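Putative uncharacterized protein (Dictyostelium purpureum, PDB 4R12) is nicastrin, probably an essential, substrate-recruiting subunit of the gamma-secretase complex, which cleaves membrane proteins such as Notch receptors within the membrane. Local coordinates at residues Ser487-Ser492 with Asn547-Gly552; Thr491-Thr496 with Asn560-Val565; Ser278-Asn283 with Pro303-Leu308. One frame throughout, in Å; residues are numbered along the deposited sequence.

The three contacts form a continuous patch on one side of the chain's centre. Contacts 1 and 2 share Thr491 and Ser492, and their centres lie about 8 Å apart; contact 3 is centred about 11 Å from contact 1 and about 15 Å from contact 2. Leu493 of contact 2 bridges the others, with its CD2 3.8 Å from Leu549 CD2 of contact 1 and its CB 3.6 Å from Pro304 CG of contact 3. A polar link joins contacts 1 and 3, where Asn547 ND2 and Tyr280 OH are 3.2 Å apart. A bound N-acetylglucosamine is about 13 Å from the side chain of Tyr280 and about 14 Å from that of Leu549, so the patch is structural packing away from the glycans.

Contact 1 (Ser487-Ser492 with Asn547-Gly552); sequences SVFGTS and NALSLG
Leu549 covers one face of the Phe489 ring, and the carboxamide of Asn547 meets its edge. The methyl CD2 of Leu549 stands almost straight above the ring centre, 4.2 Å from the centroid and 12° off the normal, a CH-pi contact. Leu549 CB comes over the same face nearer the rim, 4.0 Å from Phe489 CD1. On the opposite side of the ring plane, off centre, Thr496 CG2 lies 3.6 Å from Phe489 CZ. At the edge, Asn547 CG lies in the ring plane, with the amide turned 83° to the ring, and Asn547 OD1 comes within 3.3 Å of Phe489 CZ. Aromatic C-H groups carry a slight positive charge, so an amide oxygen is a suitable neighbour there. That oxygen also accepts from Gln198 NE2, while Asn547 ND2 bonds to Tyr280 OH, and these two bonds fix the rotation of the amide. Phenylalanine suits this place because it offers a broad apolar face to leucine and an edge that a carboxamide can tolerate.

With CG anti to the backbone N (chi1 176°), the Phe489 ring reaches away from its own chain toward Ala548 and Leu549. Gly490 follows with backbone angles at which a CB would press on the carbonyl oxygen of Phe489, so a residue without a side chain fits the bend. Beyond the other partner, Ser550 OG accepts from Gly552 N at 3.1 Å, an ST turn as the chain leaves strand 542-548.

Strand 192-203 runs beside both segments: Ala548 shares backbone hydrogen bonding with Gly197, and Phe489 with Pro194. The ring thus ties the loop before strand 495-496 to strand 542-548 and the residues just after it, while Tyr280 of helix 276-287 touches Leu549.

Contact 2 (Thr491-Thr496 with Asn560-Val565); sequences TSLTTT and NVWKIV
Trp562, from the antiparallel hairpin of strands 553-556 and 561-564, packs its indole against a type I beta turn that runs from Ser492 to Thr495. Its CB leaves strand 561-564 without pointing at the turn, but CG is placed anti to the carbonyl carbon (chi1 -71°), and this swings the bicyclic ring across to it. Along the pyrrole side, CD1 passes near the carbonyl of Thr491, and Trp562 NE1 comes to 3.3 Å from Thr491 O at an angle too poor for a hydrogen bond. The indole N-H instead makes weak bonds to Gly490 O and Glu193 OE1. Further out, the benzene part slides along the backbone: Trp562 CZ2 lies 3.6 Å from Ser492 CA, and Trp562 CH2 is 4.0 Å from Leu493 N. At the far corner the same CH2 meets a side chain, 4.2 Å from Leu493 CG.

A tryptophan suits the place because one residue supplies both a long apolar surface and an N-H that can reach Gly490 O and Glu193 OE1, if weakly. A leucine here would probably open a gap beside Ser492 and Leu493, and leave Gly490 O and Glu193 OE1 without the indole N-H. Phe555 of the partner strand also meets the indole edge-to-face, and Pro194 and Leu187 add apolar contacts. At the start of strand 561-564, Asn560 and Val561 both face Asp556 in a G1 beta bulge.

The turn that receives the indole is braced by its own hydroxyls, consistent with its several serines and threonines. Ser492 OG and Thr495 OG1 are hydrogen-bonded at 2.9 Å. The same serine oxygen closes an ST turn by accepting from the backbone two residues on, Thr494 N to Ser492 OG, at 3.0 Å with an N-H...O angle of 151°.

Contact 3 (Ser278-Asn283 with Pro303-Leu308); sequences SEYFIN and PPRADL
Tyr280 sends its ring straight out from helix 276-287, CG lying opposite the backbone N (chi1 -165°), while Arg305 folds back at chi2 (-70°) so that its guanidinium meets the phenol coming from the opposite direction. The hydroxyl sits over the centre of the guanidinium face, with Tyr280 OH 3.2 Å from Arg305 CZ and the two planes inclined by 48°. From above the plane this oxygen is badly placed for the N-H groups, so its approach to the cation is probably favourable electrostatically without a hydrogen bond. Asn547 ND2 supplies the hydroxyl's hydrogen bond.

Arg305 NH1 donates within the guanidinium plane to Pro304 O, at 2.9 Å and 164°, reaching that oxygen from above the carbonyl plane, and NE forms a salt bridge with Asp284. These bonds probably fix the guanidinium with one face to the hydroxyl, and arginine suits the place because it can bond through its N-H groups while offering a face.

The contact joins the loop before helix 309-313 to helix 276-287, both within the nicastrin large lobe, a family grouped with the zinc exopeptidases, consistent with a shared fold.

Contact 1 (Ser487-Ser492 with Asn547-Gly552)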
loop_
_atom_site.group_PDB
_atom_site.type_symbol
_atom_site.label_atom_id
_atom_site.label_comp_id
_atom_site.label_asym_id
_atom_site.label_seq_id
_atom_site.Cartn_x
_atom_site.Cartn_y
_atom_site.Cartn_z
ATOM N N SER A 487 -5.455 -1.264 -5.737
ATOM C CA SER A 487 -6.623 -1.529 -6.587
ATOM C C SER A 487 -6.168 -1.682 -8.043
ATOM O O SER A 487 -5.034 -2.123 -8.303
ATOM C CB SER A 487 -7.691 -0.418 -6.428
ATOM O OG SER A 487 -8.861 -0.710 -7.158
ATOM N N VAL A 488 -7.041 -1.356 -8.993
ATOM C CA VAL A 488 -6.758 -1.655 -10.393
ATOM C C VAL A 488 -6.254 -0.449 -11.176
ATOM O O VAL A 488 -6.603 0.699 -10.888
ATOM C CB VAL A 488 -7.999 -2.244 -11.101
ATOM C CG1 VAL A 488 -8.342 -3.593 -10.490
ATOM C CG2 VAL A 488 -9.192 -1.294 -11.022
ATOM N N PHE A 489 -5.419 -0.729 -12.171
ATOM C CA PHE A 489 -4.761 0.319 -12.925
ATOM C C PHE A 489 -5.732 1.172 -13.727
ATOM O O PHE A 489 -5.582 2.390 -13.796
ATOM C CB PHE A 489 -3.717 -0.267 -13.871
ATOM C CG PHE A 489 -3.072 0.758 -14.751
ATOM C CD1 PHE A 489 -2.055 1.560 -14.263
ATOM C CD2 PHE A 489 -3.503 0.944 -16.060
ATOM C CE1 PHE A 489 -1.466 2.527 -15.065
ATOM C CE2 PHE A 489 -2.917 1.901 -16.875
ATOM C CZ PHE A 489 -1.899 2.695 -16.382
ATOM N N GLY A 490 -6.712 0.525 -14.345
ATOM C CA GLY A 490 -7.629 1.206 -15.247
ATOM C C GLY A 490 -8.088 0.247 -16.324
ATOM O O GLY A 490 -7.684 -0.916 -16.327
ATOM N N THR A 491 -8.929 0.722 -17.241
ATOM C CA THR A 491 -9.450 -0.134 -18.307
ATOM C C THR A 491 -8.573 -0.123 -19.553
ATOM O O THR A 491 -8.711 -0.984 -20.420
ATOM C CB THR A 491 -10.870 0.280 -18.701
ATOM O OG1 THR A 491 -10.926 1.705 -18.828
ATOM C CG2 THR A 491 -11.853 -0.141 -17.624
ATOM N N SER A 492 -7.682 0.864 -19.638
ATOM C CA SER A 492 -6.704 0.953 -20.721
ATOM C C SER A 492 -5.572 1.889 -20.308
ATOM O O SER A 492 -5.594 2.444 -19.217
ATOM C CB SER A 492 -7.349 1.461 -22.009
ATOM O OG SER A 492 -7.537 2.865 -21.948
ATOM N N ASN A 547 2.512 5.972 -14.271
ATOM C CA ASN A 547 1.932 4.631 -14.336
ATOM C C ASN A 547 2.688 3.602 -13.485
ATOM O O ASN A 547 3.917 3.539 -13.526
ATOM C CB ASN A 547 1.920 4.103 -15.776
ATOM C CG ASN A 547 0.883 4.773 -16.664
ATOM O OD1 ASN A 547 -0.034 5.463 -16.201
ATOM N ND2 ASN A 547 1.007 4.531 -17.958
ATOM N N ALA A 548 1.942 2.795 -12.741
ATOM C CA ALA A 548 2.497 1.654 -12.025
ATOM C C ALA A 548 1.722 0.430 -12.490
ATOM O O ALA A 548 0.579 0.216 -12.088
ATOM C CB ALA A 548 2.394 1.846 -10.519
ATOM N N LEU A 549 2.358 -0.351 -13.361
ATOM C CA LEU A 549 1.696 -1.399 -14.129
ATOM C C LEU A 549 2.733 -2.409 -14.594
ATOM O O LEU A 549 3.820 -2.036 -15.033
ATOM C CB LEU A 549 0.954 -0.808 -15.341
ATOM C CG LEU A 549 0.282 -1.767 -16.345
ATOM C CD1 LEU A 549 -0.916 -2.462 -15.721
ATOM C CD2 LEU A 549 -0.138 -1.042 -17.630
ATOM N N SER A 550 2.393 -3.686 -14.484
ATOM C CA SER A 550 3.304 -4.749 -14.887
ATOM C C SER A 550 3.719 -4.584 -16.336
ATOM O O SER A 550 2.908 -4.203 -17.179
ATOM C CB SER A 550 2.657 -6.120 -14.689
ATOM O OG SER A 550 3.529 -7.153 -15.126
ATOM N N LEU A 551 4.983 -4.852 -16.624
ATOM C CA LEU A 551 5.455 -4.833 -18.005
ATOM C C LEU A 551 4.956 -6.056 -18.788
ATOM O O LEU A 551 5.144 -6.153 -20.010
ATOM C CB LEU A 551 6.985 -4.769 -18.041
ATOM C CG LEU A 551 7.627 -3.488 -17.497
ATOM C CD1 LEU A 551 9.148 -3.602 -17.555
ATOM C CD2 LEU A 551 7.155 -2.261 -18.261
ATOM N N GLY A 552 4.321 -6.987 -18.083
ATOM C CA GLY A 552 3.806 -8.197 -18.702
ATOM C C GLY A 552 2.514 -8.002 -19.477
ATOM O O GLY A 552 2.087 -8.904 -20.209
#

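Contact 2 (Thr491-Thr496 with Asn560-Val565)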
loop_
_atom_site.group_PDB
_atom_site.type_symbol
_atom_site.label_atom_id
_atom_site.label_comp_id
_atom_site.label_asym_id
_atom_site.label_seq_id
_atom_site.Cartn_x
_atom_site.Cartn_y
_atom_site.Cartn_z
ATOM N N THR A 491 -8.929 0.722 -17.241
ATOM C CA THR A 491 -9.450 -0.134 -18.307
ATOM C C THR A 491 -8.573 -0.123 -19.553
ATOM O O THR A 491 -8.711 -0.984 -20.420
ATOM C CB THR A 491 -10.870 0.280 -18.701
ATOM O OG1 THR A 491 -10.926 1.705 -18.828
ATOM C CG2 THR A 491 -11.853 -0.141 -17.624
ATOM N N SER A 492 -7.682 0.864 -19.638
ATOM C CA SER A 492 -6.704 0.953 -20.721
ATOM C C SER A 492 -5.572 1.889 -20.308
ATOM O O SER A 492 -5.594 2.444 -19.217
ATOM C CB SER A 492 -7.349 1.461 -22.009
ATOM O OG SER A 492 -7.537 2.865 -21.948
ATOM N N LEU A 493 -4.598 2.088 -21.188
ATOM C CA LEU A 493 -3.510 3.017 -20.903
ATOM C C LEU A 493 -3.969 4.475 -20.957
ATOM O O LEU A 493 -3.268 5.375 -20.495
ATOM C CB LEU A 493 -2.352 2.784 -21.876
ATOM C CG LEU A 493 -1.553 1.511 -21.595
ATOM C CD1 LEU A 493 -0.610 1.179 -22.752
ATOM C CD2 LEU A 493 -0.776 1.668 -20.284
ATOM N N THR A 494 -5.157 4.705 -21.502
ATOM C CA THR A 494 -5.681 6.058 -21.620
ATOM C C THR A 494 -6.873 6.286 -20.692
ATOM O O THR A 494 -7.482 7.358 -20.690
ATOM C CB THR A 494 -6.090 6.357 -23.062
ATOM O OG1 THR A 494 -7.238 5.573 -23.401
ATOM C CG2 THR A 494 -4.951 5.994 -23.997
ATOM N N THR A 495 -7.216 5.276 -19.904
ATOM C CA THR A 495 -8.303 5.423 -18.952
ATOM C C THR A 495 -7.857 4.972 -17.572
ATOM O O THR A 495 -8.346 3.964 -17.063
ATOM C CB THR A 495 -9.556 4.623 -19.375
ATOM O OG1 THR A 495 -9.209 3.243 -19.553
ATOM C CG2 THR A 495 -10.125 5.168 -20.670
ATOM N N THR A 496 -6.935 5.726 -16.971
ATOM C CA THR A 496 -6.358 5.363 -15.681
ATOM C C THR A 496 -7.311 5.652 -14.531
ATOM O O THR A 496 -8.152 6.544 -14.613
ATOM C CB THR A 496 -5.033 6.106 -15.409
ATOM O OG1 THR A 496 -5.251 7.521 -15.483
ATOM C CG2 THR A 496 -3.961 5.691 -16.420
ATOM N N ASN A 560 -9.946 -4.206 -28.062
ATOM C CA ASN A 560 -10.164 -3.343 -26.900
ATOM C C ASN A 560 -10.066 -4.111 -25.582
ATOM O O ASN A 560 -10.999 -4.115 -24.770
ATOM C CB ASN A 560 -11.513 -2.634 -27.003
ATOM C CG ASN A 560 -11.501 -1.273 -26.334
ATOM O OD1 ASN A 560 -12.150 -1.068 -25.310
ATOM N ND2 ASN A 560 -10.741 -0.338 -26.902
ATOM N N VAL A 561 -8.916 -4.748 -25.374
ATOM C CA VAL A 561 -8.728 -5.655 -24.248
ATOM C C VAL A 561 -7.269 -5.666 -23.773
ATOM O O VAL A 561 -6.352 -5.393 -24.551
ATOM C CB VAL A 561 -9.163 -7.093 -24.636
ATOM C CG1 VAL A 561 -8.175 -7.717 -25.618
ATOM C CG2 VAL A 561 -9.298 -7.956 -23.415
ATOM N N TRP A 562 -7.057 -5.953 -22.491
ATOM C CA TRP A 562 -5.712 -6.185 -21.984
ATOM C C TRP A 562 -5.217 -7.541 -22.484
ATOM O O TRP A 562 -5.997 -8.492 -22.544
ATOM C CB TRP A 562 -5.674 -6.158 -20.450
ATOM C CG TRP A 562 -5.870 -4.809 -19.818
ATOM C CD1 TRP A 562 -6.989 -4.368 -19.167
ATOM C CD2 TRP A 562 -4.919 -3.735 -19.752
ATOM N NE1 TRP A 562 -6.796 -3.088 -18.708
ATOM C CE2 TRP A 562 -5.536 -2.674 -19.055
ATOM C CE3 TRP A 562 -3.612 -3.564 -20.218
ATOM C CZ2 TRP A 562 -4.891 -1.461 -18.812
ATOM C CZ3 TRP A 562 -2.967 -2.357 -19.978
ATOM C CH2 TRP A 562 -3.609 -1.317 -19.283
ATOM N N LYS A 563 -3.931 -7.627 -22.829
ATOM C CA LYS A 563 -3.299 -8.886 -23.228
ATOM C C LYS A 563 -2.055 -9.192 -22.387
ATOM O O LYS A 563 -1.275 -8.292 -22.074
ATOM C CB LYS A 563 -2.909 -8.850 -24.711
ATOM C CG LYS A 563 -4.058 -9.040 -25.688
ATOM C CD LYS A 563 -4.070 -10.458 -26.261
ATOM C CE LYS A 563 -5.052 -10.595 -27.422
ATOM N NZ LYS A 563 -4.619 -9.857 -28.649
ATOM N N ILE A 564 -1.870 -10.457 -22.024
ATOM C CA ILE A 564 -0.629 -10.884 -21.388
ATOM C C ILE A 564 0.416 -11.202 -22.463
ATOM O O ILE A 564 0.296 -12.183 -23.186
ATOM C CB ILE A 564 -0.831 -12.115 -20.488
ATOM C CG1 ILE A 564 -1.884 -11.833 -19.412
ATOM C CG2 ILE A 564 0.484 -12.502 -19.832
ATOM C CD1 ILE A 564 -2.258 -13.062 -18.596
ATOM N N VAL A 565 1.439 -10.362 -22.566
ATOM C CA VAL A 565 2.473 -10.547 -23.572
ATOM C C VAL A 565 3.714 -11.211 -22.988
ATOM O O VAL A 565 4.561 -11.708 -23.724
ATOM C CB VAL A 565 2.863 -9.206 -24.217
ATOM C CG1 VAL A 565 1.661 -8.614 -24.949
ATOM C CG2 VAL A 565 3.364 -8.231 -23.157
#

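Contact 3 (Ser278-Asn283 with Pro303-Leu308)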
loop_
_atom_site.group_PDB
_atom_site.type_symbol
_atom_site.label_atom_id
_atom_site.label_comp_id
_atom_site.label_asym_id
_atom_site.label_seq_id
_atom_site.Cartn_x
_atom_site.Cartn_y
_atom_site.Cartn_z
ATOM N N SER A 278 8.027 0.914 -9.272
ATOM C CA SER A 278 9.440 1.215 -9.498
ATOM C C SER A 278 9.922 0.671 -10.848
ATOM O O SER A 278 10.639 1.357 -11.578
ATOM C CB SER A 278 10.317 0.671 -8.361
ATOM O OG SER A 278 10.059 -0.688 -8.067
ATOM N N GLU A 279 9.511 -0.542 -11.204
ATOM C CA GLU A 279 9.954 -1.124 -12.476
ATOM C C GLU A 279 9.498 -0.329 -13.701
ATOM O O GLU A 279 10.287 -0.101 -14.627
ATOM C CB GLU A 279 9.478 -2.572 -12.608
ATOM C CG GLU A 279 10.215 -3.552 -11.705
ATOM C CD GLU A 279 11.682 -3.787 -12.106
ATOM O OE1 GLU A 279 12.157 -3.212 -13.112
ATOM O OE2 GLU A 279 12.360 -4.560 -11.399
ATOM N N TYR A 280 8.237 0.092 -13.716
ATOM C CA TYR A 280 7.708 0.823 -14.865
ATOM C C TYR A 280 8.428 2.161 -15.023
ATOM O O TYR A 280 8.801 2.540 -16.124
ATOM C CB TYR A 280 6.200 1.032 -14.712
ATOM C CG TYR A 280 5.440 1.451 -15.958
ATOM C CD1 TYR A 280 5.444 2.775 -16.393
ATOM C CD2 TYR A 280 4.653 0.531 -16.657
ATOM C CE1 TYR A 280 4.722 3.165 -17.514
ATOM C CE2 TYR A 280 3.927 0.913 -17.775
ATOM C CZ TYR A 280 3.963 2.231 -18.199
ATOM O OH TYR A 280 3.231 2.623 -19.296
ATOM N N PHE A 281 8.633 2.864 -13.911
ATOM C CA PHE A 281 9.310 4.157 -13.951
ATOM C C PHE A 281 10.739 3.999 -14.483
ATOM O O PHE A 281 11.155 4.733 -15.374
ATOM C CB PHE A 281 9.313 4.807 -12.557
ATOM C CG PHE A 281 9.785 6.238 -12.548
ATOM C CD1 PHE A 281 8.950 7.257 -12.981
ATOM C CD2 PHE A 281 11.050 6.567 -12.090
ATOM C CE1 PHE A 281 9.371 8.580 -12.963
ATOM C CE2 PHE A 281 11.482 7.895 -12.068
ATOM C CZ PHE A 281 10.647 8.896 -12.508
ATOM N N ILE A 282 11.477 3.035 -13.935
ATOM C CA ILE A 282 12.846 2.749 -14.396
ATOM C C ILE A 282 12.872 2.381 -15.882
ATOM O O ILE A 282 13.714 2.870 -16.641
ATOM C CB ILE A 282 13.489 1.612 -13.583
ATOM C CG1 ILE A 282 13.807 2.100 -12.172
ATOM C CG2 ILE A 282 14.770 1.082 -14.275
ATOM C CD1 ILE A 282 14.020 0.977 -11.178
ATOM N N ASN A 283 11.938 1.528 -16.293
ATOM C CA ASN A 283 11.836 1.162 -17.700
ATOM C C ASN A 283 11.666 2.394 -18.587
ATOM O O ASN A 283 12.299 2.499 -19.641
ATOM C CB ASN A 283 10.681 0.189 -17.928
ATOM C CG ASN A 283 10.692 -0.397 -19.326
ATOM O OD1 ASN A 283 11.663 -1.025 -19.725
ATOM N ND2 ASN A 283 9.609 -0.195 -20.073
ATOM N N PRO A 303 3.514 6.059 -27.488
ATOM C CA PRO A 303 2.598 5.411 -26.540
ATOM C C PRO A 303 2.089 6.411 -25.506
ATOM O O PRO A 303 2.761 7.402 -25.243
ATOM C CB PRO A 303 3.461 4.331 -25.887
ATOM C CG PRO A 303 4.857 4.841 -26.011
ATOM C CD PRO A 303 4.918 5.674 -27.259
ATOM N N PRO A 304 0.901 6.168 -24.948
ATOM C CA PRO A 304 0.294 7.176 -24.074
ATOM C C PRO A 304 1.041 7.378 -22.759
ATOM O O PRO A 304 1.297 6.429 -22.022
ATOM C CB PRO A 304 -1.117 6.629 -23.826
ATOM C CG PRO A 304 -1.060 5.194 -24.200
ATOM C CD PRO A 304 -0.012 5.053 -25.242
ATOM N N ARG A 305 1.411 8.632 -22.510
ATOM C CA ARG A 305 1.886 9.097 -21.209
ATOM C C ARG A 305 1.263 10.462 -20.936
ATOM O O ARG A 305 1.361 11.386 -21.754
ATOM C CB ARG A 305 3.410 9.195 -21.170
ATOM C CG ARG A 305 4.139 7.893 -21.463
ATOM C CD ARG A 305 3.989 6.877 -20.335
ATOM N NE ARG A 305 4.922 5.767 -20.514
ATOM C CZ ARG A 305 4.666 4.693 -21.254
ATOM N NH1 ARG A 305 3.498 4.580 -21.878
ATOM N NH2 ARG A 305 5.576 3.735 -21.379
ATOM N N ALA A 306 0.629 10.599 -19.784
ATOM C CA ALA A 306 -0.078 11.829 -19.460
ATOM C C ALA A 306 0.862 12.966 -19.034
ATOM O O ALA A 306 0.435 14.111 -18.894
ATOM C CB ALA A 306 -1.102 11.554 -18.368
ATOM N N ASP A 307 2.137 12.651 -18.830
ATOM C CA ASP A 307 3.086 13.632 -18.292
ATOM C C ASP A 307 4.516 13.229 -18.655
ATOM O O ASP A 307 4.973 12.145 -18.290
ATOM C CB ASP A 307 2.917 13.745 -16.770
ATOM C CG ASP A 307 3.613 14.963 -16.178
ATOM O OD1 ASP A 307 4.534 15.517 -16.816
ATOM O OD2 ASP A 307 3.236 15.358 -15.051
ATOM N N LEU A 308 5.225 14.102 -19.371
ATOM C CA LEU A 308 6.548 13.758 -19.895
ATOM C C LEU A 308 7.707 14.355 -19.086
ATOM O O LEU A 308 8.852 14.322 -19.532
ATOM C CB LEU A 308 6.661 14.202 -21.360
ATOM C CG LEU A 308 5.823 13.416 -22.372
ATOM C CD1 LEU A 308 5.887 14.056 -23.752
ATOM C CD2 LEU A 308 6.284 11.972 -22.429
#